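Local structure of dimethylsulfoniopropionate lyase (Roseovarius nubinhibens, 4B29) at residues A34-H39 with A49-D54; P43-F48 with L201-G206; E154-V159 with R181-N186. The protein probably cleaves dimethylsulfoniopropionate, releasing dimethyl sulfide and acrylate, with a zinc ion held inside a cupin-type barrel. All blocks are in the same frame, centred on the assembly; numbering follows the deposited sequence. Where two conformers were deposited one is given.

In the fold
The three contacts run from the outer helices to the metal site. Contact 1 is partly buried: helix 24-41 meets the loop that follows helix 43-48, through a tryptophan laid against an arginine chain and a histidine of the helix, with a salt bridge at its exposed rim. Contact 2 is buried and lays helix 43-48 on strand 198-205, mostly by aromatic and aliphatic packing, with one arginine stacked on a phenylalanine face at its end. Contact 3 is also buried and lies in the same sheet, where strand 153-159 neighbours strand 198-205; it is backbone pairing plus a zinc-bound carboxylate. Contacts 2 and 3 have centres about 8 Å apart, contacts 1 and 3 about 16 Å.

Contact 1: A34-H39 with A49-D54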
loop_
_atom_site.group_PDB
_atom_site.type_symbol
_atom_site.label_atom_id
_atom_site.label_comp_id
_atom_site.label_asym_id
_atom_site.label_seq_id
_atom_site.Cartn_x
_atom_site.Cartn_y
_atom_site.Cartn_z
ATOM N N ALA A 34 4.280 -10.962 8.687
ATOM C CA ALA A 34 4.461 -9.632 9.263
ATOM C C ALA A 34 3.202 -8.806 9.031
ATOM O O ALA A 34 2.774 -8.088 9.950
ATOM C CB ALA A 34 5.671 -8.937 8.666
ATOM N N ALA A 35 2.575 -8.989 7.868
ATOM C CA ALA A 35 1.316 -8.254 7.576
ATOM C C ALA A 35 0.185 -8.737 8.468
ATOM O O ALA A 35 -0.625 -7.951 8.952
ATOM C CB ALA A 35 0.953 -8.386 6.093
ATOM N N ARG A 36 0.112 -10.048 8.726
ATOM C CA ARG A 36 -0.905 -10.592 9.580
ATOM C C ARG A 36 -0.736 -10.069 11.014
ATOM O O ARG A 36 -1.718 -9.704 11.699
ATOM C CB ARG A 36 -0.829 -12.128 9.572
ATOM C CG ARG A 36 -1.963 -12.758 10.397
ATOM C CD ARG A 36 -1.977 -14.310 10.313
ATOM N NE ARG A 36 -3.152 -14.785 11.054
ATOM C CZ ARG A 36 -3.794 -15.942 10.843
ATOM N NH1 ARG A 36 -3.384 -16.791 9.892
ATOM N NH2 ARG A 36 -4.875 -16.238 11.569
ATOM N N ASP A 37 0.515 -10.026 11.467
ATOM C CA ASP A 37 0.794 -9.551 12.828
ATOM C C ASP A 37 0.382 -8.059 12.933
ATOM O O ASP A 37 -0.165 -7.644 13.974
ATOM C CB ASP A 37 2.301 -9.628 13.120
ATOM C CG ASP A 37 2.804 -11.073 13.367
ATOM O OD1 ASP A 37 1.985 -11.984 13.616
ATOM O OD2 ASP A 37 4.050 -11.230 13.338
ATOM N N TRP A 38 0.684 -7.315 11.876
ATOM C CA TRP A 38 0.341 -5.857 11.796
ATOM C C TRP A 38 -1.183 -5.711 11.878
ATOM O O TRP A 38 -1.711 -4.930 12.680
ATOM C CB TRP A 38 0.890 -5.336 10.504
ATOM C CG TRP A 38 0.653 -3.884 10.166
ATOM C CD1 TRP A 38 -0.182 -3.402 9.178
ATOM C CD2 TRP A 38 1.355 -2.751 10.693
ATOM N NE1 TRP A 38 -0.020 -2.015 9.056
ATOM C CE2 TRP A 38 0.914 -1.612 9.980
ATOM C CE3 TRP A 38 2.349 -2.600 11.684
ATOM C CZ2 TRP A 38 1.406 -0.329 10.238
ATOM C CZ3 TRP A 38 2.842 -1.308 11.941
ATOM C CH2 TRP A 38 2.345 -0.204 11.221
ATOM N N HIS A 39 -1.908 -6.491 11.055
ATOM C CA HIS A 39 -3.356 -6.445 11.125
ATOM C C HIS A 39 -3.903 -6.753 12.513
ATOM O O HIS A 39 -4.766 -6.040 13.010
ATOM C CB HIS A 39 -3.919 -7.422 10.063
ATOM C CG HIS A 39 -5.409 -7.525 10.049
ATOM N ND1 HIS A 39 -6.106 -8.381 10.872
ATOM C CD2 HIS A 39 -6.316 -6.963 9.214
ATOM C CE1 HIS A 39 -7.402 -8.268 10.613
ATOM N NE2 HIS A 39 -7.549 -7.409 9.626
ATOM N N ALA A 49 -11.863 -5.608 8.640
ATOM C CA ALA A 49 -11.953 -6.959 7.988
ATOM C C ALA A 49 -11.332 -8.014 8.865
ATOM O O ALA A 49 -10.299 -7.761 9.504
ATOM C CB ALA A 49 -11.238 -6.926 6.632
ATOM N N THR A 50 -11.927 -9.215 8.871
ATOM C CA THR A 50 -11.290 -10.342 9.524
ATOM C C THR A 50 -10.153 -10.847 8.642
ATOM O O THR A 50 -10.278 -10.894 7.407
ATOM C CB THR A 50 -12.357 -11.459 9.700
ATOM O OG1 THR A 50 -13.396 -10.910 10.516
ATOM C CG2 THR A 50 -11.771 -12.660 10.436
ATOM N N TRP A 51 -9.044 -11.267 9.246
ATOM C CA TRP A 51 -7.953 -11.789 8.428
ATOM C C TRP A 51 -8.385 -13.133 7.847
ATOM O O TRP A 51 -8.831 -13.958 8.599
ATOM C CB TRP A 51 -6.729 -12.022 9.305
ATOM C CG TRP A 51 -5.490 -12.365 8.482
ATOM C CD1 TRP A 51 -4.964 -13.617 8.287
ATOM C CD2 TRP A 51 -4.682 -11.464 7.747
ATOM N NE1 TRP A 51 -3.856 -13.537 7.484
ATOM C CE2 TRP A 51 -3.640 -12.226 7.146
ATOM C CE3 TRP A 51 -4.700 -10.065 7.555
ATOM C CZ2 TRP A 51 -2.647 -11.655 6.350
ATOM C CZ3 TRP A 51 -3.676 -9.488 6.767
ATOM C CH2 TRP A 51 -2.675 -10.291 6.165
ATOM N N PRO A 52 -8.239 -13.317 6.528
ATOM C CA PRO A 52 -8.790 -14.530 5.875
ATOM C C PRO A 52 -8.053 -15.811 6.317
ATOM O O PRO A 52 -6.855 -15.772 6.568
ATOM C CB PRO A 52 -8.587 -14.254 4.383
ATOM C CG PRO A 52 -7.710 -13.042 4.227
ATOM C CD PRO A 52 -7.643 -12.343 5.589
ATOM N N GLU A 53 -8.777 -16.920 6.417
ATOM C CA GLU A 53 -8.155 -18.170 6.784
ATOM C C GLU A 53 -7.777 -18.982 5.527
ATOM O O GLU A 53 -7.198 -20.077 5.643
ATOM C CB GLU A 53 -9.085 -18.963 7.734
ATOM C CG GLU A 53 -9.036 -18.465 9.199
ATOM C CD GLU A 53 -7.602 -18.373 9.784
ATOM O OE1 GLU A 53 -6.855 -19.381 9.745
ATOM O OE2 GLU A 53 -7.225 -17.279 10.291
ATOM N N ASP A 54 -8.058 -18.446 4.337
ATOM C CA ASP A 54 -7.872 -19.232 3.119
ATOM C C ASP A 54 -6.782 -18.731 2.167
ATOM O O ASP A 54 -6.804 -19.053 0.987
ATOM C CB ASP A 54 -9.199 -19.362 2.380
ATOM C CG ASP A 54 -9.722 -18.030 1.875
ATOM O OD1 ASP A 54 -9.094 -16.963 2.133
ATOM O OD2 ASP A 54 -10.776 -18.034 1.196
#
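The backbone O of Ala49 takes a hydrogen bond from His39 NE2 at 2.8 Å. The oxygen lies in the imidazole plane, but the bond is bent, with 133° at the hydrogen, and the donor is tilted from the carbonyl plane. Ala49 is the first residue to leave helical geometry after helix 43-48. The same imidazole leans on Trp51: CE3 of the indole sits 3.6 Å from His39 CG, over one ring face and toward its rim, with the two ring planes 55° apart. Helices 24-41 and 43-48 follow each other on the outside of the cupin-type sheet, where Ala35 and His39 also touch strand 198-205, so the contact ties the loop leaving the second helix back to the first. With CG anti to the backbone N (chi1 -171°), Trp51 reaches back to the helix and meets Arg36 and His39 on one side of its plane. Arg36, stretched from CG to NE, runs over that face; its CG stands 3.6 Å from the centroid of the five-membered ring, a CH-pi contact, while CD1 of the indole lies over one face of the guanidinium. Pro52 CD lies over the opposite indole face, toward its rim, and CH2 of Trp51 is 4.1 Å from Ala35 CB. At the exposed end, Arg36 NH2 forms a salt bridge with Glu53 OE2 at 2.9 Å, although its hydrogen bond is weak and bent.

Contact 2: P43-F48 with L201-G206; sequences PEFRAF and LVLWRG
Helix 43-48 lies along the outside of the cupin-type sheet, where Phe45 and Phe48 come down on Leu201, Leu203 and Arg205 of strand 198-205. The two short axes run nearly alongside, 22° apart and 10.0 Å from each other at closest, and side chains fill the gap. Phe45 takes Leu203 well over one face: the CD1 methyl is 3.8 Å from the ring centroid, a CH-pi contact. At the edge of the same ring, CZ meets the backbone O of Leu201, and CE2 touches the Leu201 CD2 methyl at 3.6 Å. Phe48, its CG anti to the backbone N (chi1 -172°), swings toward the strand and puts CE2 3.6 Å from Leu203 CB, while the ring edge faces the backbone of Trp204.

Leu201, Leu203 and Arg205 alternate with Val202 and Trp204, as residues on a strand do; Trp204 turns to the other side, toward zinc ligands His150 and Glu154, and its NE1 is hydrogen-bonded to Thr135 OG1. The helix therefore backs the sheet on the face remote from the metal. Arg205 closes the contact at the C-terminal end of both segments. Its extended chain crosses the Phe48 ring, with CD 3.5 Å from the centroid and nearly over its centre; beyond it the guanidinium lies flat, the planes only 6° apart, in an off-centre cation-pi stack with CZ 4.3 Å from the centroid. From there NH1 donates to the backbone O of Phe48 at 2.9 Å, in the carbonyl plane and on a lone pair. Arg205 NE is paired with Glu153 in a salt bridge, and polar partners on two different nitrogens probably help to fix the rotation of the guanidinium.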
loop_
_atom_site.group_PDB
_atom_site.type_symbol
_atom_site.label_atom_id
_atom_site.label_comp_id
_atom_site.label_asym_id
_atom_site.label_seq_id
_atom_site.Cartn_x
_atom_site.Cartn_y
_atom_site.Cartn_z
ATOM N N PRO A 43 -6.359 -2.248 15.961
ATOM C CA PRO A 43 -7.834 -2.397 16.112
ATOM C C PRO A 43 -8.634 -1.891 14.894
ATOM O O PRO A 43 -9.720 -2.451 14.608
ATOM C CB PRO A 43 -8.159 -1.495 17.319
ATOM C CG PRO A 43 -6.850 -1.606 18.163
ATOM C CD PRO A 43 -5.706 -1.708 17.197
ATOM N N GLU A 44 -8.164 -0.820 14.232
ATOM C CA GLU A 44 -8.940 -0.336 13.093
ATOM C C GLU A 44 -8.918 -1.372 11.965
ATOM O O GLU A 44 -9.903 -1.490 11.213
ATOM C CB GLU A 44 -8.402 0.986 12.539
ATOM C CG GLU A 44 -8.461 2.171 13.559
ATOM C CD GLU A 44 -9.861 2.575 13.976
ATOM O OE1 GLU A 44 -10.902 2.204 13.341
ATOM O OE2 GLU A 44 -9.962 3.287 15.010
ATOM N N PHE A 45 -7.789 -2.086 11.813
ATOM C CA PHE A 45 -7.717 -3.116 10.762
ATOM C C PHE A 45 -8.653 -4.267 11.145
ATOM O O PHE A 45 -9.373 -4.752 10.274
ATOM C CB PHE A 45 -6.266 -3.639 10.600
ATOM C CG PHE A 45 -5.483 -2.910 9.569
ATOM C CD1 PHE A 45 -5.653 -1.522 9.371
ATOM C CD2 PHE A 45 -4.558 -3.595 8.742
ATOM C CE1 PHE A 45 -4.945 -0.847 8.334
ATOM C CE2 PHE A 45 -3.869 -2.926 7.733
ATOM C CZ PHE A 45 -4.035 -1.546 7.529
ATOM N N ARG A 46 -8.634 -4.716 12.401
ATOM C CA ARG A 46 -9.534 -5.792 12.834
ATOM C C ARG A 46 -10.999 -5.418 12.648
ATOM O O ARG A 46 -11.832 -6.281 12.325
ATOM C CB ARG A 46 -9.263 -6.158 14.293
ATOM C CG ARG A 46 -7.763 -6.483 14.509
ATOM C CD ARG A 46 -7.570 -7.391 15.728
ATOM N NE ARG A 46 -8.236 -6.868 16.928
ATOM C CZ ARG A 46 -7.695 -5.994 17.783
ATOM N NH1 ARG A 46 -6.460 -5.466 17.601
ATOM N NH2 ARG A 46 -8.411 -5.644 18.827
ATOM N N ALA A 47 -11.310 -4.144 12.897
ATOM C CA ALA A 47 -12.686 -3.675 12.706
ATOM C C ALA A 47 -13.107 -3.669 11.231
ATOM O O ALA A 47 -14.319 -3.841 10.929
ATOM C CB ALA A 47 -12.850 -2.243 13.304
ATOM N N PHE A 48 -12.160 -3.439 10.326
ATOM C CA PHE A 48 -12.473 -3.278 8.923
ATOM C C PHE A 48 -12.673 -4.634 8.251
ATOM O O PHE A 48 -13.563 -4.791 7.413
ATOM C CB PHE A 48 -11.304 -2.555 8.263
ATOM C CG PHE A 48 -11.532 -2.121 6.817
ATOM C CD1 PHE A 48 -12.208 -0.934 6.509
ATOM C CD2 PHE A 48 -10.994 -2.895 5.782
ATOM C CE1 PHE A 48 -12.316 -0.505 5.150
ATOM C CE2 PHE A 48 -11.093 -2.482 4.425
ATOM C CZ PHE A 48 -11.740 -1.278 4.118
ATOM N N LEU A 201 0.475 0.177 3.816
ATOM C CA LEU A 201 -0.139 -1.148 3.638
ATOM C C LEU A 201 -1.644 -0.896 3.824
ATOM O O LEU A 201 -2.069 -0.278 4.823
ATOM C CB LEU A 201 0.446 -2.166 4.641
ATOM C CG LEU A 201 -0.126 -3.574 4.351
ATOM C CD1 LEU A 201 0.945 -4.672 4.590
ATOM C CD2 LEU A 201 -1.329 -3.788 5.266
ATOM N N VAL A 202 -2.444 -1.342 2.853
ATOM C CA VAL A 202 -3.824 -0.822 2.734
ATOM C C VAL A 202 -4.785 -2.001 2.580
ATOM O O VAL A 202 -4.479 -2.947 1.861
ATOM C CB VAL A 202 -3.897 0.047 1.476
ATOM C CG1 VAL A 202 -5.326 0.555 1.199
ATOM C CG2 VAL A 202 -2.900 1.233 1.619
ATOM N N LEU A 203 -5.905 -1.929 3.274
ATOM C CA LEU A 203 -6.971 -2.939 3.081
ATOM C C LEU A 203 -8.101 -2.353 2.224
ATOM O O LEU A 203 -8.379 -1.114 2.236
ATOM C CB LEU A 203 -7.619 -3.303 4.414
ATOM C CG LEU A 203 -6.688 -3.731 5.588
ATOM C CD1 LEU A 203 -7.488 -4.181 6.771
ATOM C CD2 LEU A 203 -5.742 -4.874 5.099
ATOM N N TRP A 204 -8.815 -3.263 1.526
ATOM C CA TRP A 204 -9.944 -2.822 0.682
ATOM C C TRP A 204 -11.120 -3.736 0.937
ATOM O O TRP A 204 -10.925 -4.939 1.235
ATOM C CB TRP A 204 -9.602 -2.993 -0.819
ATOM C CG TRP A 204 -8.352 -2.340 -1.317
ATOM C CD1 TRP A 204 -7.011 -2.604 -0.946
ATOM C CD2 TRP A 204 -8.301 -1.229 -2.189
ATOM N NE1 TRP A 204 -6.177 -1.767 -1.641
ATOM C CE2 TRP A 204 -6.939 -0.916 -2.407
ATOM C CE3 TRP A 204 -9.287 -0.485 -2.857
ATOM C CZ2 TRP A 204 -6.525 0.139 -3.247
ATOM C CZ3 TRP A 204 -8.861 0.581 -3.724
ATOM C CH2 TRP A 204 -7.508 0.853 -3.915
ATOM N N ARG A 205 -12.323 -3.171 0.875
ATOM C CA ARG A 205 -13.518 -4.002 1.005
ATOM C C ARG A 205 -14.707 -3.388 0.283
ATOM O O ARG A 205 -14.666 -2.217 -0.156
ATOM C CB ARG A 205 -13.891 -4.234 2.474
ATOM C CG ARG A 205 -14.604 -2.983 3.062
ATOM C CD ARG A 205 -14.749 -3.147 4.586
ATOM N NE ARG A 205 -15.507 -1.967 5.101
ATOM C CZ ARG A 205 -15.892 -1.831 6.360
ATOM N NH1 ARG A 205 -15.567 -2.734 7.305
ATOM N NH2 ARG A 205 -16.615 -0.741 6.709
ATOM N N GLY A 206 -15.763 -4.198 0.146
ATOM C CA GLY A 206 -17.067 -3.591 -0.249
ATOM C C GLY A 206 -17.392 -3.779 -1.720
ATOM O O GLY A 206 -16.680 -4.477 -2.467
#

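Contact 3: E154-V159 with R181-N186. With ZN (zinc ion), chain J; PO4 (phosphate ion), chain B; EDO (1,2-ethanediol), chain F.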
loop_
_atom_site.group_PDB
_atom_site.type_symbol
_atom_site.label_atom_id
_atom_site.label_comp_id
_atom_site.label_asym_id
_atom_site.label_seq_id
_atom_site.Cartn_x
_atom_site.Cartn_y
_atom_site.Cartn_z
ATOM N N GLU A 154 -11.546 1.709 1.439
ATOM C CA GLU A 154 -10.136 1.387 1.633
ATOM C C GLU A 154 -9.750 1.886 3.011
ATOM O O GLU A 154 -10.311 2.862 3.505
ATOM C CB GLU A 154 -9.416 2.158 0.529
ATOM C CG GLU A 154 -8.099 2.572 0.738
ATOM C CD GLU A 154 -7.508 3.176 -0.512
ATOM O OE1 GLU A 154 -7.792 4.339 -0.859
ATOM O OE2 GLU A 154 -6.665 2.527 -1.118
ATOM N N LEU A 155 -8.817 1.193 3.645
ATOM C CA LEU A 155 -8.294 1.605 4.976
ATOM C C LEU A 155 -6.776 1.627 4.835
ATOM O O LEU A 155 -6.127 0.572 4.723
ATOM C CB LEU A 155 -8.739 0.617 6.059
ATOM C CG LEU A 155 -8.234 0.973 7.478
ATOM C CD1 LEU A 155 -8.723 2.368 7.933
ATOM C CD2 LEU A 155 -8.680 -0.113 8.466
ATOM N N TYR A 156 -6.203 2.840 4.809
ATOM C CA TYR A 156 -4.755 2.975 4.765
ATOM C C TYR A 156 -4.143 2.742 6.145
ATOM O O TYR A 156 -4.741 3.066 7.172
ATOM C CB TYR A 156 -4.386 4.451 4.404
ATOM C CG TYR A 156 -3.980 4.623 2.988
ATOM C CD1 TYR A 156 -4.969 4.708 1.982
ATOM C CD2 TYR A 156 -2.650 4.664 2.611
ATOM C CE1 TYR A 156 -4.589 4.896 0.628
ATOM C CE2 TYR A 156 -2.268 4.840 1.299
ATOM C CZ TYR A 156 -3.241 4.906 0.304
ATOM O OH TYR A 156 -2.851 5.099 -0.998
ATOM N N SER A 157 -2.911 2.190 6.147
ATOM C CA SER A 157 -2.018 2.321 7.328
ATOM C C SER A 157 -0.689 2.801 6.801
ATOM O O SER A 157 -0.308 2.521 5.652
ATOM C CB SER A 157 -1.848 1.006 8.138
ATOM O OG SER A 157 -1.054 0.049 7.410
ATOM N N VAL A 158 0.031 3.528 7.672
ATOM C CA VAL A 158 1.393 3.901 7.338
ATOM C C VAL A 158 2.389 2.912 7.978
ATOM O O VAL A 158 2.317 2.647 9.177
ATOM C CB VAL A 158 1.675 5.319 7.901
ATOM C CG1 VAL A 158 3.144 5.752 7.471
ATOM C CG2 VAL A 158 0.649 6.274 7.270
ATOM N N VAL A 159 3.321 2.407 7.160
ATOM C CA VAL A 159 4.315 1.473 7.699
ATOM C C VAL A 159 5.557 2.254 8.085
ATOM O O VAL A 159 6.091 2.020 9.188
ATOM C CB VAL A 159 4.709 0.393 6.659
ATOM C CG1 VAL A 159 5.745 -0.593 7.270
ATOM C CG2 VAL A 159 3.409 -0.406 6.287
ATOM N N ARG A 181 -6.237 5.554 7.960
ATOM C CA ARG A 181 -7.298 6.440 7.520
ATOM C C ARG A 181 -8.295 5.675 6.656
ATOM O O ARG A 181 -7.839 4.995 5.713
ATOM C CB ARG A 181 -6.772 7.600 6.717
ATOM C CG ARG A 181 -7.943 8.669 6.744
ATOM C CD ARG A 181 -7.860 9.736 5.707
ATOM N NE ARG A 181 -8.785 10.762 6.187
ATOM C CZ ARG A 181 -8.611 12.063 6.032
ATOM N NH1 ARG A 181 -7.642 12.527 5.272
ATOM N NH2 ARG A 181 -9.466 12.868 6.653
ATOM N N PHE A 182 -9.598 5.841 6.965
ATOM C CA PHE A 182 -10.662 5.202 6.159
ATOM C C PHE A 182 -11.051 6.105 4.980
ATOM O O PHE A 182 -11.271 7.334 5.169
ATOM C CB PHE A 182 -11.864 5.033 7.062
ATOM C CG PHE A 182 -13.102 4.549 6.360
ATOM C CD1 PHE A 182 -13.141 3.260 5.847
ATOM C CD2 PHE A 182 -14.223 5.344 6.292
ATOM C CE1 PHE A 182 -14.299 2.771 5.235
ATOM C CE2 PHE A 182 -15.429 4.844 5.670
ATOM C CZ PHE A 182 -15.440 3.565 5.150
ATOM N N HIS A 183 -11.146 5.529 3.784
ATOM C CA HIS A 183 -11.665 6.259 2.620
ATOM C C HIS A 183 -12.993 5.657 2.210
ATOM O O HIS A 183 -13.044 4.516 1.772
ATOM C CB HIS A 183 -10.709 6.148 1.434
ATOM C CG HIS A 183 -9.413 6.887 1.651
ATOM N ND1 HIS A 183 -8.236 6.515 1.035
ATOM C CD2 HIS A 183 -9.104 7.917 2.474
ATOM C CE1 HIS A 183 -7.266 7.340 1.423
ATOM N NE2 HIS A 183 -7.772 8.207 2.279
ATOM N N PRO A 184 -14.088 6.392 2.400
ATOM C CA PRO A 184 -15.389 5.837 2.051
ATOM C C PRO A 184 -15.512 5.681 0.536
ATOM O O PRO A 184 -14.776 6.302 -0.251
ATOM C CB PRO A 184 -16.420 6.880 2.532
ATOM C CG PRO A 184 -15.629 7.903 3.287
ATOM C CD PRO A 184 -14.135 7.735 3.033
ATOM N N ALA A 185 -16.471 4.829 0.145
ATOM C CA ALA A 185 -16.676 4.581 -1.278
ATOM C C ALA A 185 -16.800 5.840 -2.115
ATOM O O ALA A 185 -17.571 6.775 -1.760
ATOM C CB ALA A 185 -17.980 3.729 -1.450
ATOM N N ASN A 186 -16.084 5.865 -3.241
ATOM C CA ASN A 186 -16.167 6.940 -4.267
ATOM C C ASN A 186 -15.643 8.321 -3.758
ATOM O O ASN A 186 -15.677 9.288 -4.536
ATOM C CB ASN A 186 -17.619 7.156 -4.763
ATOM C CG ASN A 186 -18.177 5.961 -5.543
ATOM O OD1 ASN A 186 -19.363 5.520 -5.328
ATOM N ND2 ASN A 186 -17.391 5.485 -6.464
HETATM ZN ZN ZN J . -7.761 4.905 -2.760
HETATM P P PO4 B . -4.991 4.412 -3.633
HETATM O O1 PO4 B . -4.098 4.401 -4.838
HETATM O O2 PO4 B . -4.724 3.112 -2.850
HETATM O O3 PO4 B . -4.751 5.617 -2.734
HETATM O O4 PO4 B . -6.438 4.441 -4.005
HETATM C C1 EDO F . -1.790 1.520 -1.392
HETATM O O1 EDO F . -1.124 2.681 -0.890
HETATM C C2 EDO F . -1.531 1.488 -2.875
HETATM O O2 EDO F . -2.379 0.459 -3.344
#
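Strands 154-159 and 181-183 run antiparallel, their short axes 4.7 Å apart. Glu154 with His183 and Tyr156 with Arg181 are hydrogen-bonded pairs, and Leu155 with Phe182 between them is a non-hydrogen-bonded pair. His183 N meets the backbone O of Glu154 at 2.8 Å in an almost straight bond. Leu155 and Phe182 share one face of the sheet, the one packed against helix 43-48; Glu154, Tyr156, Arg181 and His183 share the other.

On that second face Glu154 and His183 lie side by side, pointing the same way. The carboxylate, carried out by a chain extended beyond CG (chi2 174°), gives OE1 two partners: the zinc ion at 2.0 Å and His183 ND1 at 2.9 Å. The N-H bond is nearly straight, 176°, and in the imidazole plane, but it reaches OE1 on the anti side, 33° out of the carboxylate plane. His183 is thus a second-shell residue, and its bond probably helps to orient the metal ligand. Tyr156 crosses this imidazole obliquely, CD1 to His183 CE1 at 3.5 Å, and its OH donates to O3 of the phosphate ion at 2.6 Å. Phosphate O4 binds the zinc ion at 1.9 Å. The phosphate probably came from the crystallisation liquor. His150 and His189 complete the protein's share of the zinc site, a histidine and glutamate set inside the barrel, as in metal-binding cupins.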